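Local coordinates for glycosyl hydrolase family 62 protein (Coprinopsis cinerea, PDB 5B6T) that hydrolyses alpha-L-arabinofuranosidic bonds and, as in other family 62 enzymes, probably removes arabinose side groups from arabinoxylan, at residues D143-C148 with H265-R270; V199-I202 with E207-L210; S30-D35 with S271-T276. One frame throughout, in Å; residues are numbered along the deposited sequence.

Contact 1. Residues D143-C148 with H265-R270; sequences DMWVIC and HGELIR. With CA (calcium ion), chain D.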
loop_
_atom_site.group_PDB
_atom_site.type_symbol
_atom_site.label_atom_id
_atom_site.label_comp_id
_atom_site.label_asym_id
_atom_site.label_seq_id
_atom_site.Cartn_x
_atom_site.Cartn_y
_atom_site.Cartn_z
ATOM N N ASP A 143 7.470 2.324 2.795
ATOM C CA ASP A 143 6.162 1.643 2.815
ATOM C C ASP A 143 5.567 1.540 4.210
ATOM O O ASP A 143 5.455 0.453 4.808
ATOM C CB ASP A 143 6.255 0.294 2.074
ATOM C CG ASP A 143 6.713 0.470 0.646
ATOM O OD1 ASP A 143 6.551 1.583 0.106
ATOM O OD2 ASP A 143 7.207 -0.496 0.025
ATOM N N MET A 144 5.204 2.715 4.695
ATOM C CA MET A 144 4.724 2.923 6.054
ATOM C C MET A 144 3.243 2.596 6.116
ATOM O O MET A 144 2.464 3.108 5.300
ATOM C CB MET A 144 4.943 4.394 6.438
ATOM C CG MET A 144 6.324 4.925 6.116
ATOM S SD MET A 144 7.620 4.054 7.002
ATOM C CE MET A 144 9.077 4.732 6.187
ATOM N N TRP A 145 2.859 1.778 7.097
ATOM C CA TRP A 145 1.478 1.308 7.206
ATOM C C TRP A 145 0.992 1.291 8.643
ATOM O O TRP A 145 1.607 0.623 9.505
ATOM C CB TRP A 145 1.393 -0.098 6.597
ATOM C CG TRP A 145 0.010 -0.677 6.635
ATOM C CD1 TRP A 145 -0.590 -1.339 7.683
ATOM C CD2 TRP A 145 -0.941 -0.672 5.581
ATOM N NE1 TRP A 145 -1.855 -1.690 7.344
ATOM C CE2 TRP A 145 -2.100 -1.317 6.050
ATOM C CE3 TRP A 145 -0.928 -0.186 4.279
ATOM C CZ2 TRP A 145 -3.252 -1.462 5.257
ATOM C CZ3 TRP A 145 -2.060 -0.316 3.516
ATOM C CH2 TRP A 145 -3.197 -0.972 3.993
ATOM N N VAL A 146 -0.122 1.969 8.902
ATOM C CA VAL A 146 -0.777 1.996 10.210
ATOM C C VAL A 146 -1.992 1.081 10.229
ATOM O O VAL A 146 -2.793 1.067 9.301
ATOM C CB VAL A 146 -1.196 3.444 10.585
ATOM C CG1 VAL A 146 -2.108 3.452 11.815
ATOM C CG2 VAL A 146 0.010 4.345 10.778
ATOM N N ILE A 147 -2.133 0.343 11.327
ATOM C CA ILE A 147 -3.380 -0.351 11.672
ATOM C C ILE A 147 -3.540 -0.295 13.186
ATOM O O ILE A 147 -2.582 -0.520 13.935
ATOM C CB ILE A 147 -3.447 -1.791 11.108
ATOM C CG1 ILE A 147 -4.725 -2.499 11.563
ATOM C CG2 ILE A 147 -2.210 -2.628 11.455
ATOM C CD1 ILE A 147 -4.996 -3.797 10.862
ATOM N N CYS A 148 -4.770 -0.015 13.631
ATOM C CA CYS A 148 -5.099 0.067 15.048
ATOM C C CYS A 148 -6.145 -0.976 15.414
ATOM O O CYS A 148 -6.985 -1.339 14.598
ATOM C CB CYS A 148 -5.656 1.449 15.385
ATOM S SG CYS A 148 -4.621 2.802 14.774
ATOM N N HIS A 265 3.048 -3.460 -5.532
ATOM C CA HIS A 265 2.527 -2.532 -4.525
ATOM C C HIS A 265 1.103 -2.081 -4.705
ATOM O O HIS A 265 0.821 -1.260 -5.557
ATOM C CB HIS A 265 3.444 -1.315 -4.432
ATOM C CG HIS A 265 3.248 -0.536 -3.180
ATOM N ND1 HIS A 265 4.284 0.023 -2.461
ATOM C CD2 HIS A 265 2.120 -0.281 -2.478
ATOM C CE1 HIS A 265 3.794 0.613 -1.387
ATOM N NE2 HIS A 265 2.483 0.454 -1.378
ATOM N N GLY A 266 0.210 -2.667 -3.914
ATOM C CA GLY A 266 -1.205 -2.396 -4.014
ATOM C C GLY A 266 -1.929 -2.271 -2.683
ATOM O O GLY A 266 -1.320 -2.111 -1.610
ATOM N N GLU A 267 -3.268 -2.335 -2.757
ATOM C CA GLU A 267 -4.149 -2.275 -1.580
ATOM C C GLU A 267 -5.441 -2.978 -1.898
ATOM O O GLU A 267 -5.946 -2.880 -3.045
ATOM C CB GLU A 267 -4.471 -0.833 -1.148
ATOM C CG GLU A 267 -3.670 -0.354 0.078
ATOM C CD GLU A 267 -4.108 0.975 0.628
ATOM O OE1 GLU A 267 -5.322 1.259 0.593
ATOM O OE2 GLU A 267 -3.230 1.761 1.082
ATOM N N LEU A 268 -6.000 -3.640 -0.877
ATOM C CA LEU A 268 -7.314 -4.252 -1.000
ATOM C C LEU A 268 -8.410 -3.202 -0.816
ATOM O O LEU A 268 -8.272 -2.235 -0.048
ATOM C CB LEU A 268 -7.546 -5.365 0.040
ATOM C CG LEU A 268 -6.869 -6.732 -0.191
ATOM C CD1 LEU A 268 -7.028 -7.605 1.058
ATOM C CD2 LEU A 268 -7.471 -7.457 -1.394
ATOM N N ILE A 269 -9.511 -3.395 -1.512
ATOM C CA ILE A 269 -10.699 -2.592 -1.227
ATOM C C ILE A 269 -11.217 -2.977 0.164
ATOM O O ILE A 269 -11.396 -4.177 0.475
ATOM C CB ILE A 269 -11.788 -2.786 -2.300
ATOM C CG1 ILE A 269 -11.350 -2.331 -3.708
ATOM C CG2 ILE A 269 -13.061 -2.082 -1.901
ATOM C CD1 ILE A 269 -10.505 -1.103 -3.816
ATOM N N ARG A 270 -11.424 -1.977 1.021
ATOM C CA ARG A 270 -11.761 -2.204 2.420
ATOM C C ARG A 270 -13.263 -2.275 2.660
ATOM O O ARG A 270 -14.035 -1.883 1.818
ATOM C CB ARG A 270 -11.169 -1.071 3.268
ATOM C CG ARG A 270 -9.700 -0.778 3.001
ATOM C CD ARG A 270 -9.215 0.351 3.885
ATOM N NE ARG A 270 -7.998 0.902 3.329
ATOM C CZ ARG A 270 -7.536 2.105 3.617
ATOM N NH1 ARG A 270 -8.111 2.842 4.544
ATOM N NH2 ARG A 270 -6.476 2.551 2.969
HETATM CA CA CA D . 1.054 1.064 0.110
HETATM O O HOH W 1 7.169 -0.322 -2.667
HETATM O O HOH W 2 0.970 -0.981 0.739
HETATM O O HOH W 3 -0.390 1.778 1.429
HETATM O O HOH W 4 2.514 1.467 1.508
HETATM O O HOH W 5 -0.473 0.517 -1.210
HETATM O O HOH W 6 1.115 3.078 -0.701
#
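Asp-143 and His-265 have their CA atoms 9.2 Å apart, and Trp-145 and Glu-267 are 11.0 Å apart by the same measure, so the two segments leave room between them for a hydrated calcium ion and side chains. The arrangement suits the central channel of a five-bladed beta-propeller, the fold of family 62. Asp-143 and His-265 reach in from opposite directions, and their carboxylate and ring planes are nearly perpendicular, 88° apart. Asp-143 OD1 lies at the ring edge, 3.3 Å from His-265 CE1. Beside it a water donates to Asp-143 OD2 and accepts from His-265 ND1. With ND1 used as a donor, the imidazole can offer NE2 to the calcium, at 2.2 Å from His-265 NE2; five waters complete the ion's shell. Trp-145, its chi1 at -179°, swings the indole away from its own N-H and across the gap until CZ3 is 3.4 Å from Glu-267 OE2. The carboxylate stands almost upright to the indole. A glutamate suits this place because each oxygen has work: OE2 accepts from a calcium-bound water and from Ser-30 OG, while Glu-267 OE1 takes Val-31 N and a salt bridge from Arg-270 NH2, 2.9 Å away. The water links calcium to protein without a direct carboxylate bond. Asp-143 OD1 also hydrogen-bonds a glycerol, probably from the crystallisation liquor, though such molecules often mark pockets. Around this centre, Trp-145 NE1 bonds to Val-199 O of strand 195-202, Gln-85 of strand 82-89 holds Val-146 N, and strand 25-34 supplies two of the partners of Glu-267.

Contact 2. Residues V199-I202 with E207-L210; sequences VYRI and EYLL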
loop_
_atom_site.group_PDB
_atom_site.type_symbol
_atom_site.label_atom_id
_atom_site.label_comp_id
_atom_site.label_asym_id
_atom_site.label_seq_id
_atom_site.Cartn_x
_atom_site.Cartn_y
_atom_site.Cartn_z
ATOM N N VAL A 199 -1.591 -4.641 6.022
ATOM C CA VAL A 199 -2.093 -5.336 7.201
ATOM C C VAL A 199 -3.550 -4.931 7.451
ATOM O O VAL A 199 -3.859 -3.762 7.566
ATOM C CB VAL A 199 -1.235 -5.095 8.452
ATOM C CG1 VAL A 199 -1.648 -6.070 9.555
ATOM C CG2 VAL A 199 0.225 -5.250 8.104
ATOM N N TYR A 200 -4.436 -5.947 7.493
ATOM C CA TYR A 200 -5.877 -5.721 7.620
ATOM C C TYR A 200 -6.520 -6.575 8.699
ATOM O O TYR A 200 -6.058 -7.686 8.958
ATOM C CB TYR A 200 -6.569 -6.072 6.328
ATOM C CG TYR A 200 -6.147 -5.255 5.129
ATOM C CD1 TYR A 200 -6.550 -3.940 4.989
ATOM C CD2 TYR A 200 -5.359 -5.809 4.138
ATOM C CE1 TYR A 200 -6.198 -3.190 3.879
ATOM C CE2 TYR A 200 -5.015 -5.086 3.016
ATOM C CZ TYR A 200 -5.421 -3.751 2.901
ATOM O OH TYR A 200 -5.061 -3.037 1.772
ATOM N N ARG A 201 -7.574 -6.039 9.319
ATOM C CA ARG A 201 -8.484 -6.854 10.148
ATOM C C ARG A 201 -9.435 -7.582 9.221
ATOM O O ARG A 201 -10.014 -6.984 8.307
ATOM C CB ARG A 201 -9.262 -5.972 11.103
ATOM C CG ARG A 201 -10.380 -6.667 11.864
ATOM C CD ARG A 201 -9.865 -7.784 12.758
ATOM N NE ARG A 201 -10.973 -8.538 13.337
ATOM C CZ ARG A 201 -11.741 -8.108 14.341
ATOM N NH1 ARG A 201 -11.531 -6.924 14.906
ATOM N NH2 ARG A 201 -12.743 -8.878 14.782
ATOM N N ILE A 202 -9.618 -8.879 9.442
ATOM C CA ILE A 202 -10.540 -9.680 8.606
ATOM C C ILE A 202 -11.898 -9.670 9.291
ATOM O O ILE A 202 -12.061 -10.314 10.330
ATOM C CB ILE A 202 -10.039 -11.123 8.396
ATOM C CG1 ILE A 202 -8.640 -11.136 7.785
ATOM C CG2 ILE A 202 -10.998 -11.893 7.505
ATOM C CD1 ILE A 202 -7.931 -12.488 7.840
ATOM N N GLU A 207 -9.097 -12.428 13.389
ATOM C CA GLU A 207 -7.830 -12.595 12.677
ATOM C C GLU A 207 -7.472 -11.369 11.854
ATOM O O GLU A 207 -8.340 -10.581 11.455
ATOM C CB GLU A 207 -7.893 -13.770 11.726
ATOM C CG GLU A 207 -7.815 -15.129 12.391
ATOM C CD GLU A 207 -7.988 -16.216 11.358
ATOM O OE1 GLU A 207 -9.072 -16.236 10.727
ATOM O OE2 GLU A 207 -7.047 -17.008 11.145
ATOM N N TYR A 208 -6.181 -11.305 11.535
ATOM C CA TYR A 208 -5.577 -10.280 10.698
ATOM C C TYR A 208 -4.892 -10.923 9.505
ATOM O O TYR A 208 -4.435 -12.079 9.572
ATOM C CB TYR A 208 -4.582 -9.456 11.516
ATOM C CG TYR A 208 -5.279 -8.741 12.653
ATOM C CD1 TYR A 208 -5.499 -9.387 13.856
ATOM C CD2 TYR A 208 -5.788 -7.450 12.501
ATOM C CE1 TYR A 208 -6.168 -8.771 14.898
ATOM C CE2 TYR A 208 -6.470 -6.821 13.533
ATOM C CZ TYR A 208 -6.667 -7.494 14.727
ATOM O OH TYR A 208 -7.355 -6.890 15.758
ATOM N N LEU A 209 -4.834 -10.171 8.419
ATOM C CA LEU A 209 -4.181 -10.575 7.155
ATOM C C LEU A 209 -2.945 -9.684 6.914
ATOM O O LEU A 209 -3.057 -8.476 6.944
ATOM C CB LEU A 209 -5.160 -10.397 6.006
ATOM C CG LEU A 209 -4.655 -10.718 4.603
ATOM C CD1 LEU A 209 -4.280 -12.179 4.407
ATOM C CD2 LEU A 209 -5.680 -10.300 3.569
ATOM N N LEU A 210 -1.791 -10.316 6.665
ATOM C CA LEU A 210 -0.565 -9.617 6.233
ATOM C C LEU A 210 -0.282 -9.990 4.777
ATOM O O LEU A 210 -0.222 -11.170 4.441
ATOM C CB LEU A 210 0.629 -10.069 7.080
ATOM C CG LEU A 210 2.020 -9.632 6.615
ATOM C CD1 LEU A 210 2.197 -8.130 6.700
ATOM C CD2 LEU A 210 3.075 -10.352 7.458
HETATM O O HOH W 7 -9.126 -4.972 15.022
#
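A beta hairpin pairs Val-199 to Ile-202 with Glu-207 to Leu-210 inside one blade of the five-bladed propeller; the segments run antiparallel, at 149° between their directions and 4.6 Å between axes. Tyr-200 and Leu-209 form a hydrogen-bonded pair: Tyr-200 N reaches Leu-209 O at 2.9 Å, and Leu-209 N reaches Tyr-200 O at 2.8 Å. Nearer the turn, Ile-202 N bonds to Glu-207 O. On the face shared by Ile-202 and Leu-209, which turns to strand 266-268 where Leu-209 touches Leu-268, the end of the longer isoleucine branch, CD1, lies 3.9 Å from Leu-209 CB. Tyr-200 points to this face too, and its hydroxyl bonds to Leu-268 N, which explains a polar-tipped ring in a buried place. On the other face Val-199 CG2 meets Leu-210 CD1 at 3.8 Å, where the two side chains cross at a slant. Further along that face, Arg-201 and Tyr-208 form a non-hydrogen-bonded pair at the partly exposed end. The arginine chain bends at chi2 (62°), laying its CD over one face of the phenol ring in a CH-pi contact, 4.0 Å from Arg-201 CD to the centroid of the Tyr-208 ring. An arginine suits the place because its methylenes pack on the ring while its guanidinium goes on to the turn, where NH2 bonds to Ser-205 O. The two polar ends are joined by one water, which accepts from Arg-201 NH1 at 3.1 Å and lies 2.7 Å from Tyr-208 OH.

Contact 3. Residues S30-D35 with S271-T276; sequences SVVYHD and SGNDQT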
loop_
_atom_site.group_PDB
_atom_site.type_symbol
_atom_site.label_atom_id
_atom_site.label_comp_id
_atom_site.label_asym_id
_atom_site.label_seq_id
_atom_site.Cartn_x
_atom_site.Cartn_y
_atom_site.Cartn_z
ATOM N N SER A 30 -3.234 3.867 -2.560
ATOM C CA SER A 30 -4.102 3.685 -1.426
ATOM C C SER A 30 -5.528 4.085 -1.837
ATOM O O SER A 30 -5.706 5.018 -2.607
ATOM C CB SER A 30 -3.641 4.566 -0.263
ATOM O OG SER A 30 -4.338 4.233 0.927
ATOM N N VAL A 31 -6.527 3.391 -1.312
ATOM C CA VAL A 31 -7.883 3.583 -1.799
ATOM C C VAL A 31 -8.969 3.403 -0.758
ATOM O O VAL A 31 -8.976 2.441 0.001
ATOM C CB VAL A 31 -8.169 2.683 -3.021
ATOM C CG1 VAL A 31 -7.912 1.210 -2.715
ATOM C CG2 VAL A 31 -9.557 2.918 -3.578
ATOM N N VAL A 32 -9.902 4.359 -0.783
ATOM C CA VAL A 32 -11.150 4.268 -0.014
ATOM C C VAL A 32 -12.322 4.737 -0.863
ATOM O O VAL A 32 -12.174 5.592 -1.742
ATOM C CB VAL A 32 -11.122 5.088 1.300
ATOM C CG1 VAL A 32 -10.107 4.509 2.270
ATOM C CG2 VAL A 32 -10.851 6.567 1.084
ATOM N N TYR A 33 -13.480 4.146 -0.571
ATOM C CA TYR A 33 -14.762 4.583 -1.138
ATOM C C TYR A 33 -15.497 5.353 -0.064
ATOM O O TYR A 33 -15.717 4.841 1.029
ATOM C CB TYR A 33 -15.591 3.394 -1.583
ATOM C CG TYR A 33 -16.797 3.781 -2.434
ATOM C CD1 TYR A 33 -16.641 4.127 -3.761
ATOM C CD2 TYR A 33 -18.088 3.775 -1.903
ATOM C CE1 TYR A 33 -17.726 4.455 -4.553
ATOM C CE2 TYR A 33 -19.178 4.132 -2.673
ATOM C CZ TYR A 33 -19.004 4.449 -3.999
ATOM O OH TYR A 33 -20.107 4.753 -4.791
ATOM N N HIS A 34 -15.831 6.604 -0.363
ATOM C CA HIS A 34 -16.437 7.490 0.634
ATOM C C HIS A 34 -17.374 8.447 -0.055
ATOM O O HIS A 34 -17.012 9.085 -1.070
ATOM C CB HIS A 34 -15.352 8.265 1.388
ATOM C CG HIS A 34 -15.869 9.357 2.268
ATOM N ND1 HIS A 34 -16.442 9.104 3.483
ATOM C CD2 HIS A 34 -15.908 10.697 2.103
ATOM C CE1 HIS A 34 -16.798 10.242 4.052
ATOM N NE2 HIS A 34 -16.497 11.224 3.232
ATOM N N ASP A 35 -18.582 8.530 0.493
ATOM C CA ASP A 35 -19.632 9.366 -0.071
ATOM C C ASP A 35 -19.750 9.285 -1.584
ATOM O O ASP A 35 -19.717 10.279 -2.287
ATOM C CB ASP A 35 -19.435 10.791 0.423
ATOM C CG ASP A 35 -19.853 10.943 1.869
ATOM O OD1 ASP A 35 -20.430 9.969 2.426
ATOM O OD2 ASP A 35 -19.610 12.017 2.449
ATOM N N SER A 271 -13.656 -2.785 3.822
ATOM C CA SER A 271 -15.059 -2.786 4.207
ATOM C C SER A 271 -15.415 -1.552 5.012
ATOM O O SER A 271 -16.607 -1.320 5.300
ATOM C CB SER A 271 -15.362 -4.027 5.035
ATOM O OG SER A 271 -14.495 -4.096 6.136
ATOM N N GLY A 272 -14.417 -0.742 5.357
ATOM C CA GLY A 272 -14.635 0.480 6.128
ATOM C C GLY A 272 -13.365 1.301 6.114
ATOM O O GLY A 272 -12.292 0.754 5.831
ATOM N N ASN A 273 -13.483 2.594 6.435
ATOM C CA ASN A 273 -12.418 3.546 6.197
ATOM C C ASN A 273 -11.663 3.997 7.421
ATOM O O ASN A 273 -10.769 4.820 7.277
ATOM C CB ASN A 273 -12.975 4.762 5.445
ATOM C CG ASN A 273 -13.527 4.366 4.088
ATOM O OD1 ASN A 273 -13.050 3.395 3.510
ATOM N ND2 ASN A 273 -14.543 5.077 3.599
ATOM N N ASP A 274 -12.001 3.444 8.583
ATOM C CA ASP A 274 -11.382 3.871 9.819
ATOM C C ASP A 274 -10.028 3.238 10.086
ATOM O O ASP A 274 -9.489 2.496 9.263
ATOM C CB ASP A 274 -12.354 3.793 11.013
ATOM C CG ASP A 274 -12.511 2.413 11.599
ATOM O OD1 ASP A 274 -11.786 1.487 11.217
ATOM O OD2 ASP A 274 -13.407 2.254 12.479
ATOM N N GLN A 275 -9.460 3.581 11.234
ATOM C CA GLN A 275 -8.117 3.175 11.588
ATOM C C GLN A 275 -7.938 1.698 11.859
ATOM O O GLN A 275 -6.806 1.264 12.122
ATOM C CB GLN A 275 -7.645 3.976 12.817
ATOM C CG GLN A 275 -8.319 3.644 14.130
ATOM C CD GLN A 275 -9.727 4.207 14.297
ATOM O OE1 GLN A 275 -10.194 5.069 13.535
ATOM N NE2 GLN A 275 -10.417 3.729 15.356
ATOM N N THR A 276 -9.025 0.930 11.839
ATOM C CA THR A 276 -8.906 -0.530 12.024
ATOM C C THR A 276 -8.562 -1.267 10.734
ATOM O O THR A 276 -8.295 -2.479 10.766
ATOM C CB THR A 276 -10.165 -1.159 12.650
ATOM O OG1 THR A 276 -11.269 -1.040 11.749
ATOM C CG2 THR A 276 -10.500 -0.473 13.978
HETATM O O HOH W 8 -13.388 1.940 1.334
HETATM O O HOH W 9 -16.105 7.005 5.100
#
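Asn-273 turns its amide toward Val-32 and Tyr-33 because chi1 of -62° places CG opposite its own carbonyl carbon, and chi2 of -29° then directs ND2 at the strand backbone. Val-32 answers with a first torsion that sets CG1 beside its backbone N and brings CG1 to 3.4 Å from Asn-273 OD1, the two side chains meeting at an angle. The one direct hydrogen bond between the segments runs from Asn-273 ND2 to Tyr-33 O, 2.8 Å long. It is nearly straight at the hydrogen and lies in the amide plane, yet it comes in from above the carbonyl plane, 44° out of it. An asparagine suits this spot because it offers donor and acceptor together. Asn-273 OD1 accepts from a water 2.6 Å away that in turn accepts from Tyr-33 N, so the amide addresses both the carbonyl and the N-H of one residue. A second water accepts from Asn-273 ND2 and lies 2.7 Å from His-34 ND1, carrying the network on to the next side chain of the strand. With ND2 donating twice and OD1 accepting, the orientation of the amide is well defined. Just beyond, Asp-274 OD1 receives Thr-276 N in an Asx turn and also Thr-276 OG1, at 2.6 Å, giving shape to a loop that has no regular secondary structure. This loop, leading from strand 266-268 to strand 278-279, is thus tied to two propeller blades: to edge strand 25-34 of one, and through the Asn-273 backbone to Tyr-88 of strand 82-89 in another. Val-32 is meanwhile tied by its backbone to His-39 of strand 37-46 and packs against Val-86.

Contact 1 lies at the buried core, near the centre of the chain, whereas contact 2 is mostly buried within a blade and contact 3 is partly exposed. Their chemistry follows: metal and ordered water at the centre, regular backbone pairing and apolar packing in the hairpin, and a single amide with waters where a loop meets a strand edge. The three are also joined. Contact 1 is bonded to both of the others, and its links to contact 3 include a probable hydrogen bond from Cys-148 N to Gln-275 O. Contacts 2 and 3 touch more slightly, where Arg-201 CB packs on Thr-276 O.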